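Local structure of probable fimbrial chaperone YadV (Escherichia coli K-12, 5GHU) at residues D83-F88 with K119-P124; V33-D38 with F90-V95; V161-G166 with K180-F185. The protein probably acts as a periplasmic chaperone of the chaperone-usher pathway, folding pilin subunits for fimbrial assembly. All blocks are in the same frame, centred on the assembly; numbering follows the deposited sequence.

Contact 1 of 3, residues D83-F88 with K119-P124; sequences DRESVF and KLFYRP
S86 and F88 each exchange two backbone hydrogen bonds, with Y122 and L120 respectively, joining the first residues of strand 86-95 to the last of strand 114-123. In the immunoglobulin-like N-terminal domain of a PapD-type chaperone these are the F and G strands, antiparallel partners consecutive in sequence. L120 N lies 2.7 Å from F88 O. V87 and F121 form the non-hydrogen-bonded pair between the two bonded ones. P124 suits the end of the pairing because it has no N-H to offer, and its CD rests 3.3 Å from R84 O.

The apolar contacts use both faces of the sheet. On one, V87 CG2 comes within 3.7 Å of F121 CE1, the two side chains running alongside each other. On the other, F88 CD1 meets L120 CD2 at 4.1 Å, and the edge of the same ring meets Y122 CB. F53 adds an edge-to-face ring contact with F88.

The charged interaction lies where the strand gives way to loop. R123 bends at chi3 (-69°), which turns its guanidinium alongside the E85 carboxylate, nearly coplanar with it. E85 OE1 accepts the backbone N-H of Y160, and R123 NH2 also pairs with D211. Both R123 nitrogens that face E85 converge on OE2: NE at 2.7 Å, approaching on the anti side, and NH2 at 2.9 Å.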
loop_
_atom_site.group_PDB
_atom_site.type_symbol
_atom_site.label_atom_id
_atom_site.label_comp_id
_atom_site.label_asym_id
_atom_site.label_seq_id
_atom_site.Cartn_x
_atom_site.Cartn_y
_atom_site.Cartn_z
ATOM N N ASP A 83 -1.560 -13.921 -12.727
ATOM C CA ASP A 83 -0.927 -14.822 -11.779
ATOM C C ASP A 83 -0.370 -14.129 -10.552
ATOM O O ASP A 83 0.307 -14.768 -9.770
ATOM C CB ASP A 83 0.248 -15.556 -12.442
ATOM C CG ASP A 83 1.332 -14.629 -12.900
ATOM O OD1 ASP A 83 1.197 -13.373 -12.926
ATOM O OD2 ASP A 83 2.410 -15.174 -13.277
ATOM N N ARG A 84 -0.734 -12.868 -10.371
ATOM C CA ARG A 84 -0.206 -12.113 -9.218
ATOM C C ARG A 84 -0.959 -10.839 -9.113
ATOM O O ARG A 84 -1.589 -10.409 -10.067
ATOM C CB ARG A 84 1.300 -11.823 -9.435
ATOM C CG ARG A 84 1.578 -10.807 -10.558
ATOM C CD ARG A 84 3.076 -10.851 -10.919
ATOM N NE ARG A 84 3.387 -12.079 -11.635
ATOM C CZ ARG A 84 4.627 -12.528 -11.835
ATOM N NH1 ARG A 84 5.667 -11.837 -11.351
ATOM N NH2 ARG A 84 4.827 -13.660 -12.508
ATOM N N GLU A 85 -0.907 -10.222 -7.945
ATOM C CA GLU A 85 -1.477 -8.886 -7.758
ATOM C C GLU A 85 -0.692 -7.838 -8.532
ATOM O O GLU A 85 0.524 -7.984 -8.844
ATOM C CB GLU A 85 -1.411 -8.499 -6.284
ATOM C CG GLU A 85 -2.406 -9.297 -5.414
ATOM C CD GLU A 85 -2.428 -8.719 -4.002
ATOM O OE1 GLU A 85 -1.385 -8.249 -3.429
ATOM O OE2 GLU A 85 -3.544 -8.724 -3.445
ATOM N N SER A 86 -1.424 -6.765 -8.869
ATOM C CA SER A 86 -0.811 -5.531 -9.429
ATOM C C SER A 86 -1.192 -4.377 -8.529
ATOM O O SER A 86 -2.302 -4.310 -8.054
ATOM C CB SER A 86 -1.322 -5.237 -10.849
ATOM O OG SER A 86 -0.837 -6.183 -11.762
ATOM N N VAL A 87 -0.305 -3.423 -8.318
ATOM C CA VAL A 87 -0.606 -2.316 -7.440
ATOM C C VAL A 87 -0.659 -1.000 -8.229
ATOM O O VAL A 87 0.110 -0.747 -9.197
ATOM C CB VAL A 87 0.433 -2.181 -6.271
ATOM C CG1 VAL A 87 1.840 -1.721 -6.794
ATOM C CG2 VAL A 87 -0.094 -1.241 -5.174
ATOM N N PHE A 88 -1.611 -0.174 -7.785
ATOM C CA PHE A 88 -1.824 1.177 -8.322
ATOM C C PHE A 88 -2.025 2.140 -7.193
ATOM O O PHE A 88 -2.156 1.741 -6.021
ATOM C CB PHE A 88 -3.028 1.198 -9.299
ATOM C CG PHE A 88 -2.856 0.242 -10.415
ATOM C CD1 PHE A 88 -3.224 -1.093 -10.280
ATOM C CD2 PHE A 88 -2.281 0.655 -11.595
ATOM C CE1 PHE A 88 -2.998 -1.971 -11.317
ATOM C CE2 PHE A 88 -2.055 -0.259 -12.630
ATOM C CZ PHE A 88 -2.440 -1.578 -12.451
ATOM N N LYS A 119 -2.996 2.999 -1.697
ATOM C CA LYS A 119 -2.770 1.896 -2.645
ATOM C C LYS A 119 -4.065 1.209 -3.041
ATOM O O LYS A 119 -4.968 0.991 -2.209
ATOM C CB LYS A 119 -1.857 0.844 -2.025
ATOM C CG LYS A 119 -0.444 1.382 -1.789
ATOM C CD LYS A 119 0.318 0.363 -0.872
ATOM C CE LYS A 119 1.648 0.888 -0.317
ATOM N NZ LYS A 119 2.174 -0.035 0.762
ATOM N N LEU A 120 -4.109 0.834 -4.313
ATOM C CA LEU A 120 -5.166 -0.070 -4.813
ATOM C C LEU A 120 -4.481 -1.359 -5.256
ATOM O O LEU A 120 -3.526 -1.341 -6.035
ATOM C CB LEU A 120 -5.933 0.560 -5.978
ATOM C CG LEU A 120 -6.992 -0.398 -6.566
ATOM C CD1 LEU A 120 -8.222 0.429 -7.056
ATOM C CD2 LEU A 120 -6.422 -1.214 -7.720
ATOM N N PHE A 121 -4.925 -2.496 -4.730
ATOM C CA PHE A 121 -4.349 -3.770 -5.151
ATOM C C PHE A 121 -5.334 -4.461 -6.041
ATOM O O PHE A 121 -6.457 -4.797 -5.582
ATOM C CB PHE A 121 -4.019 -4.676 -3.933
ATOM C CG PHE A 121 -2.994 -4.073 -3.008
ATOM C CD1 PHE A 121 -1.671 -4.208 -3.286
ATOM C CD2 PHE A 121 -3.371 -3.360 -1.857
ATOM C CE1 PHE A 121 -0.688 -3.666 -2.426
ATOM C CE2 PHE A 121 -2.369 -2.752 -1.013
ATOM C CZ PHE A 121 -1.044 -2.931 -1.291
ATOM N N TYR A 122 -4.929 -4.670 -7.290
ATOM C CA TYR A 122 -5.736 -5.450 -8.233
ATOM C C TYR A 122 -5.412 -6.931 -8.020
ATOM O O TYR A 122 -4.245 -7.349 -8.156
ATOM C CB TYR A 122 -5.436 -5.004 -9.674
ATOM C CG TYR A 122 -6.311 -5.755 -10.654
ATOM C CD1 TYR A 122 -7.601 -5.332 -10.913
ATOM C CD2 TYR A 122 -5.806 -6.852 -11.340
ATOM C CE1 TYR A 122 -8.387 -6.007 -11.862
ATOM C CE2 TYR A 122 -6.566 -7.504 -12.306
ATOM C CZ TYR A 122 -7.847 -7.093 -12.531
ATOM O OH TYR A 122 -8.614 -7.762 -13.497
ATOM N N ARG A 123 -6.445 -7.734 -7.647
ATOM C CA ARG A 123 -6.226 -9.105 -7.224
ATOM C C ARG A 123 -6.992 -10.046 -8.162
ATOM O O ARG A 123 -8.212 -10.184 -8.060
ATOM C CB ARG A 123 -6.695 -9.309 -5.781
ATOM C CG ARG A 123 -6.393 -10.715 -5.282
ATOM C CD ARG A 123 -6.851 -10.883 -3.825
ATOM N NE ARG A 123 -5.922 -10.039 -3.049
ATOM C CZ ARG A 123 -6.233 -9.569 -1.849
ATOM N NH1 ARG A 123 -7.382 -9.926 -1.255
ATOM N NH2 ARG A 123 -5.386 -8.755 -1.219
ATOM N N PRO A 124 -6.277 -10.695 -9.090
ATOM C CA PRO A 124 -6.942 -11.743 -9.883
ATOM C C PRO A 124 -7.531 -12.808 -8.972
ATOM O O PRO A 124 -6.926 -13.177 -7.969
ATOM C CB PRO A 124 -5.803 -12.321 -10.739
ATOM C CG PRO A 124 -4.754 -11.168 -10.799
ATOM C CD PRO A 124 -4.841 -10.525 -9.420
#

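Contact 2 of 3, residues V33-D38 with F90-V95; sequences VQSWLD and FNVLEV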
loop_
_atom_site.group_PDB
_atom_site.type_symbol
_atom_site.label_atom_id
_atom_site.label_comp_id
_atom_site.label_asym_id
_atom_site.label_seq_id
_atom_site.Cartn_x
_atom_site.Cartn_y
_atom_site.Cartn_z
ATOM N N VAL A 33 -12.638 18.576 -5.831
ATOM C CA VAL A 33 -11.825 17.404 -5.570
ATOM C C VAL A 33 -11.627 16.532 -6.805
ATOM O O VAL A 33 -12.582 16.119 -7.448
ATOM C CB VAL A 33 -12.491 16.564 -4.465
ATOM C CG1 VAL A 33 -11.623 15.325 -4.111
ATOM C CG2 VAL A 33 -12.754 17.464 -3.256
ATOM N N GLN A 34 -10.377 16.227 -7.118
ATOM C CA GLN A 34 -10.060 15.369 -8.258
ATOM C C GLN A 34 -9.640 14.004 -7.753
ATOM O O GLN A 34 -8.883 13.927 -6.784
ATOM C CB GLN A 34 -8.917 15.944 -9.094
ATOM C CG GLN A 34 -9.264 17.189 -9.805
ATOM C CD GLN A 34 -8.177 17.552 -10.771
ATOM O OE1 GLN A 34 -7.405 18.479 -10.536
ATOM N NE2 GLN A 34 -8.137 16.850 -11.884
ATOM N N SER A 35 -10.106 12.963 -8.432
ATOM C CA SER A 35 -9.825 11.581 -8.074
ATOM C C SER A 35 -9.266 10.898 -9.310
ATOM O O SER A 35 -9.845 11.034 -10.392
ATOM C CB SER A 35 -11.097 10.842 -7.612
ATOM O OG SER A 35 -11.714 11.523 -6.538
ATOM N N TRP A 36 -8.185 10.146 -9.163
ATOM C CA TRP A 36 -7.708 9.354 -10.281
ATOM C C TRP A 36 -6.815 8.221 -9.831
ATOM O O TRP A 36 -6.326 8.201 -8.682
ATOM C CB TRP A 36 -6.962 10.253 -11.294
ATOM C CG TRP A 36 -5.550 10.683 -10.851
ATOM C CD1 TRP A 36 -4.372 10.040 -11.128
ATOM C CD2 TRP A 36 -5.191 11.848 -10.078
ATOM N NE1 TRP A 36 -3.303 10.719 -10.564
ATOM C CE2 TRP A 36 -3.779 11.840 -9.936
ATOM C CE3 TRP A 36 -5.918 12.895 -9.505
ATOM C CZ2 TRP A 36 -3.096 12.806 -9.215
ATOM C CZ3 TRP A 36 -5.229 13.877 -8.813
ATOM C CH2 TRP A 36 -3.817 13.833 -8.690
ATOM N N LEU A 37 -6.581 7.282 -10.752
ATOM C CA LEU A 37 -5.638 6.191 -10.538
ATOM C C LEU A 37 -4.398 6.364 -11.409
ATOM O O LEU A 37 -4.485 6.697 -12.607
ATOM C CB LEU A 37 -6.294 4.849 -10.849
ATOM C CG LEU A 37 -7.302 4.399 -9.783
ATOM C CD1 LEU A 37 -8.382 3.510 -10.362
ATOM C CD2 LEU A 37 -6.584 3.673 -8.710
ATOM N N ASP A 38 -3.236 6.127 -10.816
ATOM C CA ASP A 38 -2.014 6.023 -11.628
ATOM C C ASP A 38 -1.021 4.996 -11.057
ATOM O O ASP A 38 -1.387 4.191 -10.200
ATOM C CB ASP A 38 -1.370 7.416 -11.809
ATOM C CG ASP A 38 -0.886 8.043 -10.509
ATOM O OD1 ASP A 38 -0.596 7.337 -9.529
ATOM O OD2 ASP A 38 -0.770 9.296 -10.480
ATOM N N PHE A 90 -4.417 5.243 -5.870
ATOM C CA PHE A 90 -5.627 6.065 -5.925
ATOM C C PHE A 90 -5.324 7.436 -5.329
ATOM O O PHE A 90 -4.970 7.532 -4.154
ATOM C CB PHE A 90 -6.781 5.380 -5.149
ATOM C CG PHE A 90 -8.046 6.205 -5.122
ATOM C CD1 PHE A 90 -8.679 6.541 -6.299
ATOM C CD2 PHE A 90 -8.517 6.753 -3.944
ATOM C CE1 PHE A 90 -9.812 7.338 -6.330
ATOM C CE2 PHE A 90 -9.648 7.548 -3.953
ATOM C CZ PHE A 90 -10.288 7.862 -5.162
ATOM N N ASN A 91 -5.469 8.476 -6.154
ATOM C CA ASN A 91 -5.141 9.844 -5.770
ATOM C C ASN A 91 -6.343 10.708 -5.587
ATOM O O ASN A 91 -7.266 10.648 -6.402
ATOM C CB ASN A 91 -4.300 10.527 -6.859
ATOM C CG ASN A 91 -2.960 9.848 -7.088
ATOM O OD1 ASN A 91 -1.947 10.348 -6.644
ATOM N ND2 ASN A 91 -2.955 8.725 -7.785
ATOM N N VAL A 92 -6.276 11.568 -4.571
ATOM C CA VAL A 92 -7.255 12.595 -4.295
ATOM C C VAL A 92 -6.559 13.930 -4.130
ATOM O O VAL A 92 -5.644 14.058 -3.323
ATOM C CB VAL A 92 -8.024 12.218 -3.032
ATOM C CG1 VAL A 92 -8.943 13.331 -2.626
ATOM C CG2 VAL A 92 -8.752 10.913 -3.320
ATOM N N LEU A 93 -6.987 14.916 -4.906
ATOM C CA LEU A 93 -6.364 16.246 -4.875
ATOM C C LEU A 93 -7.447 17.271 -4.566
ATOM O O LEU A 93 -8.425 17.332 -5.281
ATOM C CB LEU A 93 -5.666 16.527 -6.239
ATOM C CG LEU A 93 -4.942 17.851 -6.538
ATOM C CD1 LEU A 93 -5.897 18.982 -6.920
ATOM C CD2 LEU A 93 -4.146 18.246 -5.343
ATOM N N GLU A 94 -7.305 18.064 -3.505
ATOM C CA GLU A 94 -8.365 19.037 -3.173
ATOM C C GLU A 94 -7.878 20.443 -3.481
ATOM O O GLU A 94 -6.696 20.719 -3.441
ATOM C CB GLU A 94 -8.807 18.915 -1.699
ATOM C CG GLU A 94 -7.786 19.349 -0.645
ATOM C CD GLU A 94 -8.106 18.827 0.765
ATOM O OE1 GLU A 94 -8.538 17.669 0.891
ATOM O OE2 GLU A 94 -7.907 19.559 1.749
ATOM N N VAL A 95 -8.816 21.326 -3.781
ATOM C CA VAL A 95 -8.458 22.736 -3.927
ATOM C C VAL A 95 -9.690 23.615 -3.674
ATOM O O VAL A 95 -10.809 23.321 -4.136
ATOM C CB VAL A 95 -7.819 22.969 -5.295
ATOM C CG1 VAL A 95 -8.769 22.547 -6.415
ATOM C CG2 VAL A 95 -7.331 24.403 -5.421
#
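N91 lies across the indole of W36, and its side chain ties the two strands together on one face of the sheet. CB sits over the six-membered ring, 3.4 Å from its centroid and only 14° off the normal, a CH-pi contact. W36 allows this by placing CG between its backbone N and carbonyl carbon (chi1 75°), which lays the ring over N91. CG of N91 lies 3.6 Å from W36 CE2, and the amide stacks virtually parallel to the indole. At the tip, OD1 accepts a hydrogen bond from R115 of the next strand, while ND2 gives a weak one to D38 OD1 at 3.2 Å. Asparagine supplies flat group, donor and acceptor together. D38 OD2 in turn takes the indole N-H from NE1 at 2.9 Å, which steadies the ring's rotation. L93 CB meets the ring edge at CZ3.

On the other face V33 CG1 and V92 CG1 touch at 3.7 Å, and F90 CZ reaches S35 CB; V33, S35, F90 and V92 all pack on strand 19-25. W36 and N91, like Q34 and L93, are hydrogen-bonded pairs. Such antiparallel pairing is that of the C and F strands in an immunoglobulin-like domain.

Contact 3 of 3, residues V161-G166 with K180-F185; sequences VSFSSG and KMIAPF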
loop_
_atom_site.group_PDB
_atom_site.type_symbol
_atom_site.label_atom_id
_atom_site.label_comp_id
_atom_site.label_asym_id
_atom_site.label_seq_id
_atom_site.Cartn_x
_atom_site.Cartn_y
_atom_site.Cartn_z
ATOM N N VAL A 161 3.267 -7.701 -0.026
ATOM C CA VAL A 161 3.286 -7.517 1.436
ATOM C C VAL A 161 3.688 -6.093 1.748
ATOM O O VAL A 161 4.674 -5.570 1.215
ATOM C CB VAL A 161 4.237 -8.495 2.164
ATOM C CG1 VAL A 161 4.284 -8.173 3.691
ATOM C CG2 VAL A 161 3.755 -9.955 1.977
ATOM N N SER A 162 2.876 -5.449 2.621
ATOM C CA SER A 162 3.083 -4.043 3.026
ATOM C C SER A 162 3.286 -4.027 4.534
ATOM O O SER A 162 2.680 -4.847 5.228
ATOM C CB SER A 162 1.838 -3.203 2.712
ATOM O OG SER A 162 1.577 -3.152 1.283
ATOM N N PHE A 163 4.094 -3.092 5.022
ATOM C CA PHE A 163 4.365 -3.044 6.474
ATOM C C PHE A 163 4.062 -1.692 7.087
ATOM O O PHE A 163 4.262 -0.635 6.458
ATOM C CB PHE A 163 5.869 -3.303 6.755
ATOM C CG PHE A 163 6.406 -4.605 6.184
ATOM C CD1 PHE A 163 6.918 -4.635 4.902
ATOM C CD2 PHE A 163 6.352 -5.768 6.919
ATOM C CE1 PHE A 163 7.417 -5.854 4.344
ATOM C CE2 PHE A 163 6.891 -6.979 6.437
ATOM C CZ PHE A 163 7.438 -7.017 5.126
ATOM N N SER A 164 3.694 -1.713 8.366
ATOM C CA SER A 164 3.649 -0.441 9.090
ATOM C C SER A 164 4.962 -0.210 9.818
ATOM O O SER A 164 5.377 0.930 9.945
ATOM C CB SER A 164 2.465 -0.445 10.044
ATOM O OG SER A 164 2.575 -1.509 10.990
ATOM N N SER A 165 5.630 -1.271 10.273
ATOM C CA SER A 165 6.923 -1.116 10.994
ATOM C C SER A 165 7.583 -2.477 11.151
ATOM O O SER A 165 6.928 -3.524 10.938
ATOM C CB SER A 165 6.741 -0.511 12.396
ATOM O OG SER A 165 6.011 -1.377 13.251
ATOM N N GLY A 166 8.869 -2.465 11.509
ATOM C CA GLY A 166 9.563 -3.705 11.750
ATOM C C GLY A 166 10.888 -3.363 12.375
ATOM O O GLY A 166 11.344 -2.218 12.323
ATOM N N LYS A 180 9.823 -1.734 3.520
ATOM C CA LYS A 180 9.352 -1.357 2.179
ATOM C C LYS A 180 8.340 -2.386 1.783
ATOM O O LYS A 180 8.458 -3.544 2.152
ATOM C CB LYS A 180 10.482 -1.411 1.133
ATOM C CG LYS A 180 11.617 -0.396 1.313
ATOM C CD LYS A 180 12.617 -0.749 0.209
ATOM C CE LYS A 180 13.955 -0.024 0.283
ATOM N NZ LYS A 180 14.837 -0.640 -0.753
ATOM N N MET A 181 7.394 -1.956 0.938
ATOM C CA MET A 181 6.506 -2.929 0.314
ATOM C C MET A 181 7.294 -3.892 -0.572
ATOM O O MET A 181 8.222 -3.468 -1.289
ATOM C CB MET A 181 5.421 -2.176 -0.490
ATOM C CG MET A 181 4.479 -3.168 -1.128
ATOM S SD MET A 181 2.973 -2.329 -1.813
ATOM C CE MET A 181 3.683 -1.322 -3.077
ATOM N N ILE A 182 6.913 -5.165 -0.552
ATOM C CA ILE A 182 7.595 -6.155 -1.395
ATOM C C ILE A 182 6.586 -6.808 -2.357
ATOM O O ILE A 182 5.530 -7.282 -1.952
ATOM C CB ILE A 182 8.382 -7.191 -0.555
ATOM C CG1 ILE A 182 9.113 -8.179 -1.487
ATOM C CG2 ILE A 182 7.542 -7.891 0.507
ATOM C CD1 ILE A 182 10.127 -9.053 -0.720
ATOM N N ALA A 183 6.897 -6.652 -3.630
ATOM C CA ALA A 183 6.005 -7.161 -4.696
ATOM C C ALA A 183 5.962 -8.669 -4.751
ATOM O O ALA A 183 6.871 -9.368 -4.292
ATOM C CB ALA A 183 6.485 -6.549 -6.048
ATOM N N PRO A 184 4.906 -9.205 -5.392
ATOM C CA PRO A 184 4.835 -10.665 -5.623
ATOM C C PRO A 184 6.102 -11.180 -6.270
ATOM O O PRO A 184 6.682 -10.506 -7.172
ATOM C CB PRO A 184 3.642 -10.845 -6.586
ATOM C CG PRO A 184 2.754 -9.630 -6.223
ATOM C CD PRO A 184 3.701 -8.468 -5.867
ATOM N N PHE A 185 6.525 -12.367 -5.830
ATOM C CA PHE A 185 7.602 -13.080 -6.589
ATOM C C PHE A 185 8.837 -12.233 -6.806
ATOM O O PHE A 185 9.380 -12.185 -7.943
ATOM C CB PHE A 185 7.070 -13.602 -7.958
ATOM C CG PHE A 185 5.856 -14.501 -7.839
ATOM C CD1 PHE A 185 5.878 -15.667 -7.068
ATOM C CD2 PHE A 185 4.692 -14.126 -8.478
ATOM C CE1 PHE A 185 4.756 -16.519 -6.984
ATOM C CE2 PHE A 185 3.548 -14.939 -8.397
ATOM C CZ PHE A 185 3.564 -16.120 -7.674
#
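V161 and I182 are held together at the tight end of this contact by two backbone hydrogen bonds, a single antiparallel bridge. V161 N lies 3.0 Å from I182 O, and I182 N is 2.9 Å from V161 O. Beside these bonds I182 CG2 packs on V161 CB at 3.7 Å, two beta-branched residues that suit an extended backbone. M181 belongs to the same tight part: its CG lies 3.4 Å from V161 O, and its SD passes 3.5 Å from S162 OG, which accepts a weak hydrogen bond from K119 NZ. The M181 side chain also touches K119 and F121 of the N-terminal domain. The F163 ring continues the close packing. With CG anti to the carbonyl carbon (chi1 -56°), it folds back over its own segment, where V161 CG1 covers one face toward the rim, while its edge turns to K180 O, 3.3 Å from CD1. F206 meets it edge-to-face from strand 203-209.

Beyond F163 the chain turns a corner at S164 and leaves the loop behind. There S164 and S165 both face Y207, a classic beta bulge in the C-terminal immunoglobulin-like domain. The looser part of the contact is at K180, which lies on the solvent side, its CB pointing away from 161-166 and its NZ bonded to V189 O.

From the N terminus the chain runs through strands 3-5, 9-13 and 19-25 before segment 33-38 opens contact 2; strands 53-62 and 67-74 follow before 83-88 opens contact 1. Strand 86-95 then returns beside 33-38 and closes contact 2, and 119-124 closes contact 1, so the two loops cross. Strand 86-95 serves both, its early residues in contact 1 and its later ones in contact 2; the contacts also touch, at F88 with D38 and L120 with L37. Contact 3 follows in series, closing a short loop within the C-terminal domain. It lies far from contact 2 but meets contact 1 across the domain interface, where D83 packs on F185 and F121 on S162.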